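Local coordinates for putative glycoside hydrolase (Bacteroides ovatus, PDB 4ONZ), which is of unproven function but belongs to a family of carbohydrate-active proteins in the beta-fructosidase clan, built as a beta-propeller and named a putative glycoside hydrolase, at residues L327-K331 / K332-L336; I253-H257 / G258-V262; D112-P116 / G117-D121; P222-D225 / E226-L230; N275-G278 / N279-C282. All blocks are in the same frame, centred on the assembly; numbering follows the deposited sequence.

Interaction 1 of 5, residues L327-K331 / K332-L336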
loop_
_atom_site.group_PDB
_atom_site.type_symbol
_atom_site.label_atom_id
_atom_site.label_comp_id
_atom_site.label_asym_id
_atom_site.label_seq_id
_atom_site.Cartn_x
_atom_site.Cartn_y
_atom_site.Cartn_z
ATOM N N LEU A 327 -7.328 0.546 -1.822
ATOM C CA LEU A 327 -8.352 1.266 -2.547
ATOM C C LEU A 327 -9.139 0.288 -3.402
ATOM O O LEU A 327 -8.577 -0.374 -4.289
ATOM C CB LEU A 327 -7.726 2.342 -3.435
ATOM C CG LEU A 327 -8.705 3.176 -4.254
ATOM C CD1 LEU A 327 -9.642 3.982 -3.350
ATOM C CD2 LEU A 327 -7.932 4.095 -5.192
ATOM N N VAL A 328 -10.443 0.194 -3.151
ATOM C CA VAL A 328 -11.285 -0.726 -3.920
ATOM C C VAL A 328 -12.556 -0.050 -4.407
ATOM O O VAL A 328 -13.100 0.835 -3.742
ATOM C CB VAL A 328 -11.658 -1.992 -3.119
ATOM C CG1 VAL A 328 -10.417 -2.811 -2.795
ATOM C CG2 VAL A 328 -12.397 -1.653 -1.841
ATOM N N TYR A 329 -12.994 -0.471 -5.585
ATOM C CA TYR A 329 -14.222 -0.013 -6.192
ATOM C C TYR A 329 -15.248 -1.103 -5.912
ATOM O O TYR A 329 -15.049 -2.261 -6.273
ATOM C CB TYR A 329 -14.043 0.172 -7.695
ATOM C CG TYR A 329 -15.305 0.606 -8.401
ATOM C CD1 TYR A 329 -15.648 1.951 -8.485
ATOM C CD2 TYR A 329 -16.154 -0.323 -8.980
ATOM C CE1 TYR A 329 -16.802 2.351 -9.132
ATOM C CE2 TYR A 329 -17.312 0.070 -9.632
ATOM C CZ TYR A 329 -17.625 1.410 -9.703
ATOM O OH TYR A 329 -18.776 1.809 -10.340
ATOM N N HIS A 330 -16.350 -0.724 -5.279
ATOM C CA HIS A 330 -17.385 -1.671 -4.892
ATOM C C HIS A 330 -18.744 -0.985 -4.865
ATOM O O HIS A 330 -18.932 -0.010 -4.141
ATOM C CB HIS A 330 -17.043 -2.232 -3.513
ATOM C CG HIS A 330 -18.071 -3.170 -2.964
ATOM N ND1 HIS A 330 -18.228 -4.454 -3.427
ATOM C CD2 HIS A 330 -18.976 -3.015 -1.967
ATOM C CE1 HIS A 330 -19.197 -5.051 -2.754
ATOM N NE2 HIS A 330 -19.663 -4.199 -1.857
ATOM N N LYS A 331 -19.663 -1.494 -5.682
ATOM C CA LYS A 331 -21.029 -0.971 -5.780
ATOM C C LYS A 331 -21.085 0.544 -5.964
ATOM O O LYS A 331 -21.695 1.272 -5.169
ATOM C CB LYS A 331 -21.864 -1.422 -4.577
ATOM C CG LYS A 331 -22.087 -2.924 -4.544
ATOM C CD LYS A 331 -22.930 -3.340 -3.351
ATOM C CE LYS A 331 -23.193 -4.838 -3.353
ATOM N NZ LYS A 331 -23.949 -5.269 -2.144
ATOM N N LYS A 332 -20.443 1.004 -7.034
ATOM C CA LYS A 332 -20.394 2.412 -7.403
ATOM C C LYS A 332 -19.765 3.328 -6.353
ATOM O O LYS A 332 -20.010 4.528 -6.373
ATOM C CB LYS A 332 -21.800 2.935 -7.749
ATOM C CG LYS A 332 -22.518 2.182 -8.850
ATOM C CD LYS A 332 -23.828 2.891 -9.175
ATOM C CE LYS A 332 -24.632 2.146 -10.223
ATOM N NZ LYS A 332 -25.879 2.885 -10.579
ATOM N N LYS A 333 -18.957 2.769 -5.452
ATOM C CA LYS A 333 -18.255 3.551 -4.429
ATOM C C LYS A 333 -16.795 3.133 -4.324
ATOM O O LYS A 333 -16.417 2.032 -4.720
ATOM C CB LYS A 333 -18.900 3.367 -3.054
ATOM C CG LYS A 333 -20.315 3.899 -2.952
ATOM C CD LYS A 333 -20.848 3.718 -1.544
ATOM C CE LYS A 333 -22.256 4.271 -1.409
ATOM N NZ LYS A 333 -22.799 4.010 -0.049
ATOM N N LEU A 334 -15.979 4.040 -3.809
ATOM C CA LEU A 334 -14.575 3.759 -3.554
ATOM C C LEU A 334 -14.372 3.671 -2.051
ATOM O O LEU A 334 -14.787 4.565 -1.312
ATOM C CB LEU A 334 -13.678 4.846 -4.138
ATOM C CG LEU A 334 -13.437 4.848 -5.646
ATOM C CD1 LEU A 334 -12.695 6.125 -6.030
ATOM C CD2 LEU A 334 -12.649 3.612 -6.061
ATOM N N TYR A 335 -13.770 2.573 -1.606
ATOM C CA TYR A 335 -13.440 2.353 -0.203
ATOM C C TYR A 335 -11.927 2.454 -0.024
ATOM O O TYR A 335 -11.161 1.715 -0.660
ATOM C CB TYR A 335 -13.912 0.974 0.252
ATOM C CG TYR A 335 -15.420 0.814 0.279
ATOM C CD1 TYR A 335 -16.138 0.651 -0.899
ATOM C CD2 TYR A 335 -16.124 0.804 1.484
ATOM C CE1 TYR A 335 -17.512 0.518 -0.889
ATOM C CE2 TYR A 335 -17.506 0.666 1.502
ATOM C CZ TYR A 335 -18.191 0.522 0.312
ATOM O OH TYR A 335 -19.565 0.383 0.313
ATOM N N LEU A 336 -11.523 3.346 0.874
ATOM C CA LEU A 336 -10.123 3.603 1.201
ATOM C C LEU A 336 -9.803 2.923 2.536
ATOM O O LEU A 336 -10.478 3.192 3.533
ATOM C CB LEU A 336 -9.953 5.116 1.349
ATOM C CG LEU A 336 -8.571 5.730 1.240
ATOM C CD1 LEU A 336 -8.010 5.445 -0.144
ATOM C CD2 LEU A 336 -8.680 7.222 1.478
#
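Val328 and Tyr335 face each other as an antiparallel hydrogen-bonded pair in a beta hairpin whose strand segments differ by 152° in N-to-C direction, closed by a type I' turn from His330 to Lys333; Lys331 and Lys332 take the positive phi this turn needs. Val328 N reaches Tyr335 O at 3.0 Å, and Tyr335 N returns to Val328 O at 2.8 Å. On the face carrying Val328, His330 and Tyr335, CG2 of Val328 packs on CB of Tyr335 at 3.7 Å. The Tyr335 ring swings toward the turn, its CG anti to the carbonyl carbon (chi1 -67°), and its CE1 lies 3.8 Å from CB of His330; His330 O meets the ring edge in plane. On the Leu327 face, CD1 of Leu327 touches CD1 of Leu336 and CD2 of Leu334, apolar groups suited to a buried layer. Tyr329 OH lies 3.4 Å from CA of Lys332, whose long charged chain suits the exposed corner. Strand 344-350 pairs with strand 333-340, while Ile63 of strand 62-70 covers Val328, His330 and Tyr335.

Interaction 2 of 5, residues I253-H257 / G258-V262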
loop_
_atom_site.group_PDB
_atom_site.type_symbol
_atom_site.label_atom_id
_atom_site.label_comp_id
_atom_site.label_asym_id
_atom_site.label_seq_id
_atom_site.Cartn_x
_atom_site.Cartn_y
_atom_site.Cartn_z
ATOM N N ILE A 253 -4.266 4.855 -10.059
ATOM C CA ILE A 253 -5.491 4.630 -10.802
ATOM C C ILE A 253 -5.701 5.642 -11.926
ATOM O O ILE A 253 -5.576 6.853 -11.726
ATOM C CB ILE A 253 -6.693 4.576 -9.824
ATOM C CG1 ILE A 253 -7.972 4.144 -10.543
ATOM C CG2 ILE A 253 -6.893 5.907 -9.099
ATOM C CD1 ILE A 253 -9.150 3.959 -9.610
ATOM N N ARG A 254 -5.996 5.128 -13.118
ATOM C CA ARG A 254 -6.300 5.983 -14.261
ATOM C C ARG A 254 -7.647 6.685 -14.049
ATOM O O ARG A 254 -8.574 6.101 -13.482
ATOM C CB ARG A 254 -6.354 5.185 -15.560
ATOM C CG ARG A 254 -5.012 4.710 -16.089
ATOM C CD ARG A 254 -5.170 4.356 -17.562
ATOM N NE ARG A 254 -3.977 3.753 -18.146
ATOM C CZ ARG A 254 -2.969 4.419 -18.710
ATOM N NH1 ARG A 254 -2.965 5.749 -18.773
ATOM N NH2 ARG A 254 -1.950 3.737 -19.224
ATOM N N THR A 255 -7.725 7.945 -14.491
ATOM C CA THR A 255 -8.950 8.758 -14.414
ATOM C C THR A 255 -9.056 9.555 -15.713
ATOM O O THR A 255 -8.129 9.531 -16.520
ATOM C CB THR A 255 -8.915 9.783 -13.254
ATOM O OG1 THR A 255 -7.960 10.816 -13.545
ATOM C CG2 THR A 255 -8.562 9.114 -11.927
ATOM N N LYS A 256 -10.163 10.269 -15.906
ATOM C CA LYS A 256 -10.351 11.096 -17.113
ATOM C C LYS A 256 -9.235 12.131 -17.297
ATOM O O LYS A 256 -8.885 12.474 -18.427
ATOM C CB LYS A 256 -11.671 11.868 -17.067
ATOM C CG LYS A 256 -12.944 11.042 -17.047
ATOM C CD LYS A 256 -14.155 11.966 -17.122
ATOM C CE LYS A 256 -15.460 11.227 -16.879
ATOM N NZ LYS A 256 -15.665 10.101 -17.829
ATOM N N HIS A 257 -8.687 12.627 -16.187
ATOM C CA HIS A 257 -7.652 13.667 -16.233
ATOM C C HIS A 257 -6.211 13.149 -16.296
ATOM O O HIS A 257 -5.277 13.926 -16.512
ATOM C CB HIS A 257 -7.825 14.605 -15.046
ATOM C CG HIS A 257 -9.189 15.209 -14.962
ATOM N ND1 HIS A 257 -10.210 14.639 -14.229
ATOM C CD2 HIS A 257 -9.710 16.318 -15.536
ATOM C CE1 HIS A 257 -11.298 15.378 -14.347
ATOM N NE2 HIS A 257 -11.021 16.403 -15.134
ATOM N N GLY A 258 -6.038 11.843 -16.137
ATOM C CA GLY A 258 -4.717 11.223 -16.170
ATOM C C GLY A 258 -4.588 10.170 -15.088
ATOM O O GLY A 258 -5.583 9.596 -14.658
ATOM N N ILE A 259 -3.360 9.928 -14.642
ATOM C CA ILE A 259 -3.099 8.934 -13.601
ATOM C C ILE A 259 -3.039 9.626 -12.254
ATOM O O ILE A 259 -2.324 10.609 -12.101
ATOM C CB ILE A 259 -1.755 8.214 -13.850
ATOM C CG1 ILE A 259 -1.819 7.436 -15.169
ATOM C CG2 ILE A 259 -1.418 7.269 -12.693
ATOM C CD1 ILE A 259 -0.471 7.027 -15.722
ATOM N N VAL A 260 -3.786 9.114 -11.280
ATOM C CA VAL A 260 -3.746 9.645 -9.924
ATOM C C VAL A 260 -3.047 8.631 -9.013
ATOM O O VAL A 260 -3.412 7.436 -8.963
ATOM C CB VAL A 260 -5.141 9.996 -9.356
ATOM C CG1 VAL A 260 -5.057 10.369 -7.872
ATOM C CG2 VAL A 260 -5.765 11.150 -10.150
ATOM N N LEU A 261 -2.024 9.113 -8.320
ATOM C CA LEU A 261 -1.334 8.314 -7.325
ATOM C C LEU A 261 -1.687 8.901 -5.966
ATOM O O LEU A 261 -1.406 10.076 -5.707
ATOM C CB LEU A 261 0.181 8.358 -7.532
ATOM C CG LEU A 261 1.020 7.639 -6.456
ATOM C CD1 LEU A 261 0.742 6.140 -6.440
ATOM C CD2 LEU A 261 2.504 7.912 -6.650
ATOM N N VAL A 262 -2.345 8.106 -5.125
ATOM C CA VAL A 262 -2.586 8.495 -3.743
ATOM C C VAL A 262 -1.299 8.126 -2.994
ATOM O O VAL A 262 -0.819 6.984 -3.074
ATOM C CB VAL A 262 -3.818 7.792 -3.124
ATOM C CG1 VAL A 262 -3.868 8.006 -1.617
ATOM C CG2 VAL A 262 -5.100 8.298 -3.767
#
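Thr255 and Gly258 close a tight beta hairpin, with a type I turn, between two neighbouring strands of a mixed sheet. Backbone hydrogen bonds make the ladder. Ile253 and Val260 exchange a reciprocal pair, Ile253 N to Val260 O and Val260 N to Ile253 O, both 2.9 Å. Nearer the turn, Thr255 N gives to Gly258 O at 2.7 Å, and Gly258 N gives back to Thr255 O at 3.1 Å. Glycine suits this corner because phi 138° and psi -153° would jam a CB against the preceding carbonyl oxygen.

Side-chain packing follows the two sides of the hairpin. CG2 of Thr255 meets CG2 of Val260 at 3.9 Å, beside Ile253, whose side chain reaches Ile15 and Leu356. On the other side Ile259 CG1 lies 4.1 Å from Arg254 NH1. The long arginine can carry its charge from the sheet to a salt bridge with Asp194 and to the carbonyls of Lys195 and Gly290.

A side-chain bond completes the turn: with chi1 at 70°, Thr255 OG1 sits between its own N and carbonyl carbon and donates to Gly258 O at 2.9 Å, from above the carbonyl plane, so that Gly258 O is gripped twice by Thr255, through N and OG1.

Interaction 3 of 5, residues D112-P116 / G117-D121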
loop_
_atom_site.group_PDB
_atom_site.type_symbol
_atom_site.label_atom_id
_atom_site.label_comp_id
_atom_site.label_asym_id
_atom_site.label_seq_id
_atom_site.Cartn_x
_atom_site.Cartn_y
_atom_site.Cartn_z
ATOM N N ASP A 112 16.346 -15.807 3.321
ATOM C CA ASP A 112 17.326 -14.725 3.303
ATOM C C ASP A 112 16.656 -13.349 3.253
ATOM O O ASP A 112 17.221 -12.373 3.734
ATOM C CB ASP A 112 18.309 -14.876 2.125
ATOM C CG ASP A 112 17.616 -14.897 0.768
ATOM O OD1 ASP A 112 16.599 -15.613 0.621
ATOM O OD2 ASP A 112 18.092 -14.202 -0.155
ATOM N N GLN A 113 15.443 -13.301 2.699
ATOM C CA GLN A 113 14.688 -12.057 2.490
ATOM C C GLN A 113 13.758 -11.651 3.624
ATOM O O GLN A 113 13.678 -10.461 3.942
ATOM C CB GLN A 113 13.886 -12.181 1.187
ATOM C CG GLN A 113 14.812 -12.294 -0.016
ATOM C CD GLN A 113 14.162 -12.835 -1.272
ATOM O OE1 GLN A 113 12.946 -12.764 -1.460
ATOM N NE2 GLN A 113 14.990 -13.382 -2.155
ATOM N N ASP A 114 13.063 -12.620 4.232
ATOM C CA ASP A 114 12.065 -12.312 5.263
ATOM C C ASP A 114 12.254 -12.950 6.650
ATOM O O ASP A 114 11.396 -12.794 7.513
ATOM C CB ASP A 114 10.651 -12.569 4.727
ATOM C CG ASP A 114 10.415 -14.021 4.333
ATOM O OD1 ASP A 114 11.158 -14.903 4.816
ATOM O OD2 ASP A 114 9.458 -14.278 3.561
ATOM N N TRP A 115 13.341 -13.686 6.868
ATOM C CA TRP A 115 13.636 -14.183 8.215
ATOM C C TRP A 115 14.565 -13.156 8.853
ATOM O O TRP A 115 15.573 -12.803 8.256
ATOM C CB TRP A 115 14.320 -15.551 8.201
ATOM C CG TRP A 115 13.410 -16.719 7.975
ATOM C CD1 TRP A 115 12.364 -16.794 7.107
ATOM C CD2 TRP A 115 13.533 -18.025 8.565
ATOM N NE1 TRP A 115 11.793 -18.051 7.154
ATOM C CE2 TRP A 115 12.490 -18.819 8.047
ATOM C CE3 TRP A 115 14.406 -18.587 9.505
ATOM C CZ2 TRP A 115 12.310 -20.148 8.417
ATOM C CZ3 TRP A 115 14.227 -19.905 9.872
ATOM C CH2 TRP A 115 13.180 -20.671 9.331
ATOM N N PRO A 116 14.249 -12.680 10.068
ATOM C CA PRO A 116 13.110 -12.967 10.932
ATOM C C PRO A 116 12.042 -11.870 10.956
ATOM O O PRO A 116 10.996 -12.027 11.617
ATOM C CB PRO A 116 13.771 -13.087 12.311
ATOM C CG PRO A 116 14.897 -12.097 12.250
ATOM C CD PRO A 116 15.289 -11.933 10.801
ATOM N N GLY A 117 12.282 -10.769 10.251
ATOM C CA GLY A 117 11.363 -9.627 10.281
ATOM C C GLY A 117 10.010 -9.796 9.615
ATOM O O GLY A 117 9.055 -9.063 9.922
ATOM N N GLY A 118 9.919 -10.729 8.679
ATOM C CA GLY A 118 8.648 -11.008 8.039
ATOM C C GLY A 118 8.306 -10.166 6.817
ATOM O O GLY A 118 9.186 -9.619 6.135
ATOM N N CYS A 119 6.999 -10.096 6.584
ATOM C CA CYS A 119 6.375 -9.510 5.420
ATOM C C CYS A 119 5.456 -8.356 5.845
ATOM O O CYS A 119 4.453 -8.549 6.554
ATOM C CB CYS A 119 5.584 -10.628 4.735
ATOM S SG CYS A 119 6.476 -12.216 4.624
ATOM N N GLU A 120 5.805 -7.156 5.386
ATOM C CA GLU A 120 5.130 -5.922 5.746
ATOM C C GLU A 120 4.474 -5.193 4.587
ATOM O O GLU A 120 4.815 -5.388 3.424
ATOM C CB GLU A 120 6.167 -4.911 6.288
ATOM C CG GLU A 120 7.127 -5.421 7.356
ATOM C CD GLU A 120 8.204 -4.402 7.729
ATOM O OE1 GLU A 120 8.334 -3.375 7.027
ATOM O OE2 GLU A 120 8.922 -4.628 8.728
ATOM N N ASP A 121 3.527 -4.339 4.962
ATOM C CA ASP A 121 2.926 -3.340 4.096
ATOM C C ASP A 121 2.582 -3.786 2.671
ATOM O O ASP A 121 3.202 -3.341 1.711
ATOM C CB ASP A 121 3.874 -2.145 4.020
ATOM C CG ASP A 121 4.169 -1.514 5.383
ATOM O OD1 ASP A 121 3.620 -1.946 6.401
ATOM O OD2 ASP A 121 4.969 -0.554 5.419
#
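Asp114, the last residue of the short helix 111-114, and Gly118, at the entrance to strand 118-126, are joined by the one hydrogen bond between the two segments: Gly118 N donates to Asp114 O at 2.8 Å, with the donor tilted from the carbonyl plane. Asp114 and Gly117 have the most surface buried here, with Pro116 next.

The side chain of Asp114 lies over the start of the strand. Its CB is 3.6 Å from Gly118 O, and OD2 stands 3.8 Å from SG of Cys119. A chi1 of 61° places CG between the backbone N and carbonyl carbon and carries the carboxylate toward the sulfur. A buried acid is acceptable here because OD2 forms a salt bridge with Lys159, which probably favours its charged form.

Gly117 follows Pro116, which has a cis peptide bond before it. Proline suits the spot because the peptide preceding it takes the cis form far more readily than that of other residues, turning the chain sharply. Pro116 O also accepts from Thr81 OG1, while Gly117 bonds through its backbone to Ser82. Gly118 has phi 88° and psi -156°, angles at which a CB would be jammed against the preceding carbonyl oxygen.

Together these residues form a short connection containing a cis-proline that takes the chain from helix 111-114 into an end strand of a four-stranded antiparallel sheet, consistent with a blade of a beta-propeller.

Interaction 4 of 5, residues P222-D225 / E226-L230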
loop_
_atom_site.group_PDB
_atom_site.type_symbol
_atom_site.label_atom_id
_atom_site.label_comp_id
_atom_site.label_asym_id
_atom_site.label_seq_id
_atom_site.Cartn_x
_atom_site.Cartn_y
_atom_site.Cartn_z
ATOM N N PRO A 222 13.678 -0.745 -12.370
ATOM C CA PRO A 222 13.562 0.644 -11.951
ATOM C C PRO A 222 13.925 1.588 -13.092
ATOM O O PRO A 222 14.840 1.297 -13.875
ATOM C CB PRO A 222 14.554 0.754 -10.801
ATOM C CG PRO A 222 14.686 -0.638 -10.268
ATOM C CD PRO A 222 14.535 -1.531 -11.460
ATOM N N VAL A 223 13.209 2.697 -13.200
ATOM C CA VAL A 223 13.459 3.639 -14.279
ATOM C C VAL A 223 14.638 4.514 -13.886
ATOM O O VAL A 223 14.652 5.102 -12.799
ATOM C CB VAL A 223 12.220 4.483 -14.625
ATOM C CG1 VAL A 223 12.526 5.458 -15.763
ATOM C CG2 VAL A 223 11.068 3.568 -15.021
ATOM N N LEU A 224 15.619 4.570 -14.787
ATOM C CA LEU A 224 16.857 5.315 -14.596
ATOM C C LEU A 224 16.882 6.575 -15.455
ATOM O O LEU A 224 16.298 6.599 -16.537
ATOM C CB LEU A 224 18.042 4.436 -14.992
ATOM C CG LEU A 224 18.176 3.113 -14.238
ATOM C CD1 LEU A 224 19.312 2.280 -14.806
ATOM C CD2 LEU A 224 18.385 3.356 -12.756
ATOM N N ASP A 225 17.556 7.611 -14.967
ATOM C CA ASP A 225 17.673 8.881 -15.702
ATOM C C ASP A 225 18.979 8.911 -16.527
ATOM O O ASP A 225 19.712 7.913 -16.585
ATOM C CB ASP A 225 17.565 10.085 -14.745
ATOM C CG ASP A 225 18.732 10.184 -13.756
ATOM O OD1 ASP A 225 19.799 9.566 -13.983
ATOM O OD2 ASP A 225 18.575 10.899 -12.748
ATOM N N GLU A 226 19.244 10.043 -17.175
ATOM C CA GLU A 226 20.450 10.237 -18.008
ATOM C C GLU A 226 21.784 10.058 -17.249
ATOM O O GLU A 226 22.828 9.795 -17.867
ATOM C CB GLU A 226 20.421 11.619 -18.682
ATOM C CG GLU A 226 20.607 12.807 -17.736
ATOM C CD GLU A 226 19.493 12.972 -16.709
ATOM O OE1 GLU A 226 18.336 12.576 -16.989
ATOM O OE2 GLU A 226 19.768 13.517 -15.619
ATOM N N LYS A 227 21.750 10.256 -15.930
ATOM C CA LYS A 227 22.922 10.067 -15.080
ATOM C C LYS A 227 23.037 8.604 -14.625
ATOM O O LYS A 227 23.901 8.268 -13.816
ATOM C CB LYS A 227 22.855 10.975 -13.848
ATOM C CG LYS A 227 22.878 12.470 -14.132
ATOM C CD LYS A 227 22.813 13.246 -12.823
ATOM C CE LYS A 227 23.985 12.878 -11.924
ATOM N NZ LYS A 227 23.854 13.342 -10.507
ATOM N N ASN A 228 22.158 7.739 -15.135
ATOM C CA ASN A 228 22.146 6.320 -14.767
ATOM C C ASN A 228 21.755 6.140 -13.291
ATOM O O ASN A 228 22.116 5.144 -12.648
ATOM C CB ASN A 228 23.513 5.681 -15.060
ATOM C CG ASN A 228 23.458 4.170 -15.143
ATOM O OD1 ASN A 228 22.481 3.608 -15.623
ATOM N ND2 ASN A 228 24.537 3.501 -14.703
ATOM N N GLU A 229 21.013 7.111 -12.762
ATOM C CA GLU A 229 20.542 7.078 -11.380
ATOM C C GLU A 229 19.036 6.865 -11.351
ATOM O O GLU A 229 18.353 7.141 -12.328
ATOM C CB GLU A 229 20.858 8.404 -10.681
ATOM C CG GLU A 229 22.344 8.656 -10.471
ATOM C CD GLU A 229 22.620 9.959 -9.751
ATOM O OE1 GLU A 229 22.172 11.010 -10.238
ATOM O OE2 GLU A 229 23.310 9.939 -8.709
ATOM N N LEU A 230 18.520 6.389 -10.219
ATOM C CA LEU A 230 17.071 6.222 -10.062
ATOM C C LEU A 230 16.402 7.560 -10.327
ATOM O O LEU A 230 16.775 8.575 -9.726
ATOM C CB LEU A 230 16.736 5.755 -8.649
ATOM C CG LEU A 230 17.246 4.371 -8.265
ATOM C CD1 LEU A 230 17.116 4.144 -6.764
ATOM C CD2 LEU A 230 16.496 3.317 -9.064
HETATM O O HOH W 1 19.945 11.992 -10.923
#
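Asp225 opens a type I beta turn that runs to Asn228 and binds it with both backbone and side chain, in a loop between strands 221-222 and 245-255. Its backbone N donates to Glu229 O at 2.8 Å, and its O accepts from Asn228 N. With chi1 at 66°, OD1 turns back to Glu229 N at 3.0 Å, met from above the carboxylate plane, and takes a weak bond from Lys227 N. A short acid suits the spot because its carboxylate can reach these backbone NH groups. The apolar end is close-packed, with CD2 of Leu230 against CB of Pro222 at 3.7 Å and CD2 of Leu224 at 4.1 Å, beside Phe172.

On the outer side lie exposed Glu226, Lys227 and Glu229. In the conformer given, Lys227 NZ makes a salt bridge with Glu229 OE1 at 2.9 Å; a water, at unusually short distances, bridges that oxygen and Asp225 OD2. With Asp225 OD2 4.1 Å from Glu226 OE2, the lysine may, in that conformer, ease the crowding of negative charge.

Interaction 5 of 5, residues N275-G278 / N279-C282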
loop_
_atom_site.group_PDB
_atom_site.type_symbol
_atom_site.label_atom_id
_atom_site.label_comp_id
_atom_site.label_asym_id
_atom_site.label_seq_id
_atom_site.Cartn_x
_atom_site.Cartn_y
_atom_site.Cartn_z
ATOM N N ASN A 275 0.188 23.073 10.234
ATOM C CA ASN A 275 -1.235 22.725 10.309
ATOM C C ASN A 275 -1.469 21.243 10.602
ATOM O O ASN A 275 -2.594 20.840 10.920
ATOM C CB ASN A 275 -1.931 23.098 9.006
ATOM C CG ASN A 275 -2.095 24.593 8.838
ATOM O OD1 ASN A 275 -2.983 25.189 9.438
ATOM N ND2 ASN A 275 -1.260 25.201 8.006
ATOM N N TYR A 276 -0.411 20.435 10.494
ATOM C CA TYR A 276 -0.504 18.990 10.711
ATOM C C TYR A 276 0.515 18.540 11.753
ATOM O O TYR A 276 1.528 19.207 11.969
ATOM C CB TYR A 276 -0.334 18.263 9.363
ATOM C CG TYR A 276 -1.331 18.790 8.383
ATOM C CD1 TYR A 276 -2.669 18.404 8.456
ATOM C CD2 TYR A 276 -0.972 19.742 7.445
ATOM C CE1 TYR A 276 -3.613 18.942 7.597
ATOM C CE2 TYR A 276 -1.905 20.274 6.575
ATOM C CZ TYR A 276 -3.221 19.872 6.662
ATOM O OH TYR A 276 -4.138 20.417 5.807
ATOM N N PRO A 277 0.257 17.407 12.414
ATOM C CA PRO A 277 1.167 16.980 13.472
ATOM C C PRO A 277 2.562 16.623 12.970
ATOM O O PRO A 277 2.707 16.125 11.856
ATOM C CB PRO A 277 0.482 15.737 14.049
ATOM C CG PRO A 277 -0.919 15.772 13.540
ATOM C CD PRO A 277 -0.845 16.453 12.223
ATOM N N GLY A 278 3.571 16.909 13.782
ATOM C CA GLY A 278 4.950 16.560 13.447
ATOM C C GLY A 278 5.099 15.047 13.488
ATOM O O GLY A 278 4.481 14.393 14.325
ATOM N N ASN A 279 5.909 14.504 12.578
ATOM C CA ASN A 279 6.139 13.050 12.432
ATOM C C ASN A 279 4.912 12.198 12.066
ATOM O O ASN A 279 4.975 10.977 12.068
ATOM C CB ASN A 279 6.854 12.469 13.654
ATOM C CG ASN A 279 8.278 12.968 13.779
ATOM O OD1 ASN A 279 8.964 13.209 12.779
ATOM N ND2 ASN A 279 8.739 13.110 15.010
ATOM N N ALA A 280 3.809 12.830 11.704
ATOM C CA ALA A 280 2.625 12.082 11.329
ATOM C C ALA A 280 2.530 12.015 9.816
ATOM O O ALA A 280 3.095 12.840 9.098
ATOM C CB ALA A 280 1.374 12.731 11.896
ATOM N N TYR A 281 1.809 11.013 9.352
ATOM C CA TYR A 281 1.554 10.836 7.946
ATOM C C TYR A 281 0.155 11.367 7.645
ATOM O O TYR A 281 -0.773 11.191 8.443
ATOM C CB TYR A 281 1.651 9.360 7.543
ATOM C CG TYR A 281 3.026 8.723 7.606
ATOM C CD1 TYR A 281 3.606 8.396 8.829
ATOM C CD2 TYR A 281 3.723 8.391 6.443
ATOM C CE1 TYR A 281 4.857 7.792 8.899
ATOM C CE2 TYR A 281 4.962 7.758 6.503
ATOM C CZ TYR A 281 5.526 7.459 7.727
ATOM O OH TYR A 281 6.777 6.848 7.805
ATOM N N CYS A 282 0.049 12.059 6.515
ATOM C CA CYS A 282 -1.197 12.569 5.955
ATOM C C CYS A 282 -1.127 12.186 4.492
ATOM O O CYS A 282 -0.041 12.006 3.970
ATOM C CB CYS A 282 -1.290 14.086 6.056
ATOM S SG CYS A 282 -1.215 14.706 7.735
#
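A type II beta turn from Pro277 to Ala280 brings the chain round just before strand 281-288. Proline leads into it with a restrained phi, Gly278 and Asn279 occupy the exposed corner, and Ala280 brings the chain toward the sheet. The closing bond, Ala280 N to Pro277 O, is weak at 3.5 Å, although its N-H...O angle is 155°. Pro277 O has a second donor in the side-chain amide of Asn267, and Ala280 and Asn279 also bond to the backbone of Asn267, so the turn does not rest on its own bond.

Small apolar groups close the inside. CB of Pro277 meets CB of Ala280 at 3.8 Å; a methyl side chain is compact enough to sit against the proline ring in this buried place. At the corner, Asn279 takes the positive phi of 62° that the third position of a type II turn requires, a conformation asparagine tolerates well.

Before the turn, Tyr276 points toward the strand and comes alongside Cys282, while Asn275 CB lies over one face of its ring. Pro303 touches both Tyr276 and Cys282, helping to enclose this pair. They make an oblique sulfur-aromatic contact: SG of Cys282 lies 4.0 Å from both CB and CD1 of Tyr276 and 4.8 Å from the ring centroid, 44° off the ring normal.

How the interactions relate
Along the chain the order is interaction 3, 4, 2, 5 and 1, one after another without overlap. Interactions 2 and 5 share the mixed sheet, on neighbouring strands 258-266 and 281-288, yet their centres are about 25 Å apart. Interactions 1 and 2, hairpins of different sheets, have the closest centres, about 15 Å apart, with nearest atoms about 4 Å away. Interaction 3 enters the four-stranded sheet beginning with strand 118-126, on the opposite side of the chain's centre from both. Interaction 4 lies outermost, its centre about 35 Å from that of interaction 1. The five thus mark turns and strand entries in several sheets, consistent with a propeller whose blades are joined by such loops.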